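Local coordinates for protein nonribosomal peptide synthase (PDB 5JJP) that probably activates an aliphatic beta-amino acid with ATP as an adenylation enzyme of nonribosomal peptide synthesis, at residues Q121-I126 against G141-L146; M152-P157 against T161-P166. All coordinates share one frame; numbering follows the deposited sequence.

Contact 1 of 2, residues Q121-I126 against G141-L146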
loop_
_atom_site.group_PDB
_atom_site.type_symbol
_atom_site.label_atom_id
_atom_site.label_comp_id
_atom_site.label_asym_id
_atom_site.label_seq_id
_atom_site.Cartn_x
_atom_site.Cartn_y
_atom_site.Cartn_z
ATOM N N GLN A 121 -15.811 13.889 -10.549
ATOM C CA GLN A 121 -16.661 12.884 -11.144
ATOM C C GLN A 121 -16.366 11.496 -10.593
ATOM O O GLN A 121 -17.284 10.730 -10.290
ATOM C CB GLN A 121 -16.518 12.870 -12.673
ATOM C CG GLN A 121 -17.186 11.671 -13.350
ATOM C CD GLN A 121 -17.159 11.753 -14.883
ATOM O OE1 GLN A 121 -16.302 12.423 -15.487
ATOM N NE2 GLN A 121 -18.102 11.051 -15.524
ATOM N N ARG A 122 -15.094 11.170 -10.458
ATOM C CA ARG A 122 -14.669 9.884 -9.838
ATOM C C ARG A 122 -15.018 9.803 -8.366
ATOM O O ARG A 122 -15.512 8.808 -7.876
ATOM C CB ARG A 122 -13.161 9.691 -10.003
ATOM C CG ARG A 122 -12.699 8.327 -9.547
ATOM C CD ARG A 122 -11.206 8.174 -9.732
ATOM N NE ARG A 122 -10.773 6.872 -9.236
ATOM C CZ ARG A 122 -11.002 5.709 -9.850
ATOM N NH1 ARG A 122 -11.674 5.655 -10.995
ATOM N NH2 ARG A 122 -10.557 4.598 -9.292
ATOM N N LEU A 123 -14.792 10.887 -7.674
ATOM C CA LEU A 123 -15.156 10.987 -6.274
ATOM C C LEU A 123 -16.662 10.796 -6.051
ATOM O O LEU A 123 -17.078 10.016 -5.195
ATOM C CB LEU A 123 -14.714 12.329 -5.722
ATOM C CG LEU A 123 -15.019 12.581 -4.256
ATOM C CD1 LEU A 123 -14.361 11.481 -3.455
ATOM C CD2 LEU A 123 -14.484 13.939 -3.836
ATOM N N ARG A 124 -17.475 11.428 -6.873
ATOM C CA ARG A 124 -18.935 11.209 -6.812
ATOM C C ARG A 124 -19.344 9.772 -7.160
ATOM O O ARG A 124 -20.292 9.232 -6.557
ATOM C CB ARG A 124 -19.697 12.190 -7.699
ATOM C CG ARG A 124 -19.859 13.568 -7.083
ATOM C CD ARG A 124 -20.841 14.403 -7.934
ATOM N NE ARG A 124 -20.627 15.834 -7.750
ATOM C CZ ARG A 124 -20.222 16.717 -8.672
ATOM N NH1 ARG A 124 -19.988 16.370 -9.933
ATOM N NH2 ARG A 124 -20.064 17.983 -8.310
ATOM N N THR A 125 -18.619 9.139 -8.085
ATOM C CA THR A 125 -18.846 7.712 -8.381
ATOM C C THR A 125 -18.493 6.852 -7.145
ATOM O O THR A 125 -19.271 5.964 -6.769
ATOM C CB THR A 125 -18.049 7.242 -9.628
ATOM O OG1 THR A 125 -18.341 8.095 -10.735
ATOM C CG2 THR A 125 -18.413 5.831 -10.028
ATOM N N ILE A 126 -17.339 7.116 -6.519
ATOM C CA ILE A 126 -16.956 6.408 -5.287
ATOM C C ILE A 126 -18.069 6.513 -4.229
ATOM O O ILE A 126 -18.387 5.558 -3.562
ATOM C CB ILE A 126 -15.668 7.001 -4.603
ATOM C CG1 ILE A 126 -14.388 6.925 -5.464
ATOM C CG2 ILE A 126 -15.419 6.363 -3.251
ATOM C CD1 ILE A 126 -14.318 5.770 -6.426
ATOM N N GLY A 141 -8.009 21.273 3.453
ATOM C CA GLY A 141 -8.820 20.763 2.336
ATOM C C GLY A 141 -9.923 21.721 1.976
ATOM O O GLY A 141 -10.468 22.376 2.854
ATOM N N SER A 142 -10.253 21.823 0.702
ATOM C CA SER A 142 -11.379 22.654 0.322
ATOM C C SER A 142 -12.097 21.999 -0.815
ATOM O O SER A 142 -12.395 22.612 -1.830
ATOM C CB SER A 142 -10.924 24.068 -0.054
ATOM O OG SER A 142 -10.073 24.006 -1.205
ATOM N N ARG A 143 -12.421 20.735 -0.618
ATOM C CA ARG A 143 -13.065 20.011 -1.701
ATOM C C ARG A 143 -14.464 20.600 -1.976
ATOM O O ARG A 143 -15.268 20.749 -1.068
ATOM C CB ARG A 143 -13.130 18.516 -1.345
ATOM C CG ARG A 143 -14.082 17.690 -2.225
ATOM C CD ARG A 143 -13.549 17.554 -3.655
ATOM N NE ARG A 143 -12.498 16.557 -3.747
ATOM C CZ ARG A 143 -11.978 16.127 -4.881
ATOM N NH1 ARG A 143 -12.415 16.589 -6.056
ATOM N NH2 ARG A 143 -11.026 15.214 -4.851
ATOM N N GLU A 144 -14.761 20.822 -3.242
ATOM C CA GLU A 144 -16.080 21.201 -3.739
ATOM C C GLU A 144 -16.774 20.040 -4.461
ATOM O O GLU A 144 -16.119 19.116 -4.957
ATOM C CB GLU A 144 -15.977 22.246 -4.889
ATOM C CG GLU A 144 -15.537 23.687 -4.652
ATOM C CD GLU A 144 -15.192 24.415 -5.984
ATOM O OE1 GLU A 144 -15.019 23.760 -7.043
ATOM O OE2 GLU A 144 -15.087 25.675 -5.963
ATOM N N GLY A 145 -18.097 20.152 -4.588
ATOM C CA GLY A 145 -18.933 19.143 -5.298
ATOM C C GLY A 145 -19.516 18.043 -4.404
ATOM O O GLY A 145 -20.053 17.050 -4.898
ATOM N N LEU A 146 -19.384 18.191 -3.094
ATOM C CA LEU A 146 -19.874 17.128 -2.216
ATOM C C LEU A 146 -21.406 17.092 -2.046
ATOM O O LEU A 146 -22.061 18.143 -2.011
ATOM C CB LEU A 146 -19.283 17.226 -0.840
ATOM C CG LEU A 146 -17.780 16.984 -0.811
ATOM C CD1 LEU A 146 -17.227 17.524 0.477
ATOM C CD2 LEU A 146 -17.391 15.525 -0.978
#
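L123 and R143 approach from opposite directions, methyl CD2 of L123 lying over one face of the R143 guanidinium, nearer its margin than its centre, 3.3 Å from NE. The leucine is put there by its first torsion, with CG opposite the backbone N (chi1 -180°), which sends the branch out from helix 120-130 to the loop. The arginine arrives by a folded route, its chain bent at chi2 and chi3, and its polar atoms are engaged beyond this contact: NE forms a salt bridge with E90 OE2 and NH2 a hydrogen bond with T118 O. A leucine in place of R143 would probably leave the E90 carboxylate without this partner and L123 without the flat group against its methyl. The same CD2 also comes within 4.4 Å of CD2 of L146, a looser apolar touch. R124, the next residue on the helix, adds a polar link: its NE donates to G145 O over 3.2 Å at an N-H...O angle of 150°. NE comes in the carbonyl plane onto a lone pair, and the oxygen lies 18° off the plane of the guanidinium. R124 NH2 passes 3.4 Å from G145 CA; a side chain here would run into R124 NH2, and at the positive phi of G145 it would also press on the carbonyl O of E144. The contact lies near the protein surface, joining helix 120-130 to the loop between parallel strands 134-138 and 151-156. L123, R143 and L146 all touch F135 on strand 134-138, and L123 reaches V88 and E90 on strand 87-90.

Contact 2 of 2, residues M152-P157 against T161-P166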
loop_
_atom_site.group_PDB
_atom_site.type_symbol
_atom_site.label_atom_id
_atom_site.label_comp_id
_atom_site.label_asym_id
_atom_site.label_seq_id
_atom_site.Cartn_x
_atom_site.Cartn_y
_atom_site.Cartn_z
ATOM N N MET A 152 -19.018 15.702 7.135
ATOM C CA MET A 152 -17.749 16.295 6.738
ATOM C C MET A 152 -16.928 16.720 7.952
ATOM O O MET A 152 -17.458 17.290 8.923
ATOM C CB MET A 152 -17.832 17.401 5.691
ATOM C CG MET A 152 -16.458 17.657 5.051
ATOM S SD MET A 152 -15.422 18.872 5.943
ATOM C CE MET A 152 -16.316 20.378 5.502
ATOM N N ALA A 153 -15.638 16.434 7.894
ATOM C CA ALA A 153 -14.729 16.771 8.998
ATOM C C ALA A 153 -13.343 17.004 8.488
ATOM O O ALA A 153 -13.013 16.579 7.387
ATOM C CB ALA A 153 -14.709 15.649 10.025
ATOM N N ARG A 154 -12.553 17.707 9.283
ATOM C CA ARG A 154 -11.183 17.988 8.932
ATOM C C ARG A 154 -10.330 17.483 10.010
ATOM O O ARG A 154 -10.724 17.509 11.194
ATOM C CB ARG A 154 -10.937 19.465 8.801
ATOM C CG ARG A 154 -11.607 20.085 7.609
ATOM C CD ARG A 154 -11.855 21.571 7.810
ATOM N NE ARG A 154 -12.657 22.077 6.687
ATOM C CZ ARG A 154 -12.153 22.306 5.492
ATOM N NH1 ARG A 154 -10.870 22.052 5.254
ATOM N NH2 ARG A 154 -12.935 22.737 4.527
ATOM N N PHE A 155 -9.124 17.067 9.640
ATOM C CA PHE A 155 -8.123 16.709 10.655
ATOM C C PHE A 155 -6.893 17.560 10.443
ATOM O O PHE A 155 -6.542 17.881 9.314
ATOM C CB PHE A 155 -7.792 15.212 10.595
ATOM C CG PHE A 155 -7.161 14.792 9.324
ATOM C CD1 PHE A 155 -7.913 14.396 8.268
ATOM C CD2 PHE A 155 -5.788 14.800 9.195
ATOM C CE1 PHE A 155 -7.328 14.035 7.063
ATOM C CE2 PHE A 155 -5.193 14.485 7.971
ATOM C CZ PHE A 155 -5.970 14.100 6.905
ATOM N N GLY A 156 -6.242 17.947 11.521
ATOM C CA GLY A 156 -4.972 18.720 11.418
ATOM C C GLY A 156 -4.245 18.675 12.750
ATOM O O GLY A 156 -4.585 17.845 13.611
ATOM N N PRO A 157 -3.300 19.587 12.958
ATOM C CA PRO A 157 -2.428 19.516 14.163
ATOM C C PRO A 157 -3.207 19.564 15.473
ATOM O O PRO A 157 -2.856 18.830 16.407
ATOM C CB PRO A 157 -1.540 20.778 14.052
ATOM C CG PRO A 157 -1.669 21.249 12.628
ATOM C CD PRO A 157 -2.977 20.728 12.089
ATOM N N THR A 161 -12.022 18.506 13.669
ATOM C CA THR A 161 -13.173 19.372 13.802
ATOM C C THR A 161 -14.206 19.001 12.734
ATOM O O THR A 161 -13.852 18.729 11.595
ATOM C CB THR A 161 -12.767 20.850 13.652
ATOM O OG1 THR A 161 -12.033 21.024 12.444
ATOM C CG2 THR A 161 -11.864 21.234 14.801
ATOM N N THR A 162 -15.469 18.934 13.138
ATOM C CA THR A 162 -16.519 18.412 12.285
ATOM C C THR A 162 -17.399 19.538 11.798
ATOM O O THR A 162 -18.074 20.154 12.581
ATOM C CB THR A 162 -17.386 17.395 13.052
ATOM O OG1 THR A 162 -16.610 16.249 13.447
ATOM C CG2 THR A 162 -18.539 16.898 12.172
ATOM N N GLU A 163 -17.426 19.769 10.492
ATOM C CA GLU A 163 -18.210 20.862 9.890
ATOM C C GLU A 163 -19.667 20.431 9.699
ATOM O O GLU A 163 -20.566 21.260 9.771
ATOM C CB GLU A 163 -17.610 21.369 8.561
ATOM C CG GLU A 163 -16.106 21.627 8.592
ATOM C CD GLU A 163 -15.676 22.822 9.461
ATOM O OE1 GLU A 163 -16.528 23.651 9.819
ATOM O OE2 GLU A 163 -14.464 22.919 9.785
ATOM N N GLN A 164 -19.897 19.143 9.476
ATOM C CA GLN A 164 -21.240 18.590 9.294
ATOM C C GLN A 164 -21.309 17.183 9.868
ATOM O O GLN A 164 -20.594 16.316 9.425
ATOM C CB GLN A 164 -21.593 18.582 7.837
ATOM C CG GLN A 164 -22.643 17.520 7.565
ATOM C CD GLN A 164 -24.091 17.962 7.756
ATOM O OE1 GLN A 164 -24.675 18.688 6.936
ATOM N NE2 GLN A 164 -24.699 17.505 8.875
ATOM N N LEU A 165 -22.123 16.984 10.897
ATOM C CA LEU A 165 -22.246 15.698 11.534
ATOM C C LEU A 165 -22.851 14.695 10.599
ATOM O O LEU A 165 -23.764 15.025 9.799
ATOM C CB LEU A 165 -23.148 15.766 12.746
ATOM C CG LEU A 165 -22.653 16.610 13.927
ATOM C CD1 LEU A 165 -23.778 16.710 14.957
ATOM C CD2 LEU A 165 -21.414 16.012 14.591
ATOM N N PRO A 166 -22.362 13.448 10.676
ATOM C CA PRO A 166 -23.004 12.396 9.915
ATOM C C PRO A 166 -24.382 12.131 10.484
ATOM O O PRO A 166 -24.689 12.538 11.604
ATOM C CB PRO A 166 -22.128 11.169 10.153
ATOM C CG PRO A 166 -21.366 11.488 11.378
ATOM C CD PRO A 166 -21.182 12.978 11.408
#
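M152 O is gripped by two successive backbone amides, Q164 N at 3.1 Å with a nearly straight bond (169°) and E163 N at 2.9 Å with a bent, weak one. M152 N returns a bond of 2.8 Å to Q164 O. Two residues, E163 and Q164, stand against the single M152: a classic beta bulge in the antiparallel hairpin of strands 151-156 and 159-162. Past it the regular ladder resumes: A153 and T162 form a non-hydrogen-bonded pair, then R154 N reaches T161 O at 2.8 Å and T161 N bonds back to R154 O. On the face carrying M152 and R154, the M152 side chain runs alongside that of E163, its bent chain laying CE 3.3 Å from E163 CG. E163 also turns at chi2 (-69°), and its OE2 comes near the edge of the R154 guanidinium, 3.7 Å from NE in a long salt bridge, the two flat groups 71° apart. The R154 guanidinium probably has its stronger partner in G141 O, which faces NH1. Along its other edge, strand 151-156 pairs with strand 134-138 through the backbones of A153 and F155.

In the fold
Both segments of contact 1 precede those of contact 2 along the chain, and the centres of the two contacts are about 16 Å apart. Both lie at the mixed sheet ordered 111-114, 87-90, 134-138, 151-156, 159-162: contact 1 is made by helix 120-130 and the loop joining strands 134-138 and 151-156, and contact 2 lies within the sheet, between strands 151-156 and 159-162. They touch directly through a probable hydrogen bond, G141 O to R154 NH1 at 2.5 Å. F135 is shared too, touched by side chains of both. Contact 2 forms the sheet's border at strand 159-162, while contact 1 ties a helix to the connection before it, within a five-layered alpha-beta-alpha-beta-alpha sandwich.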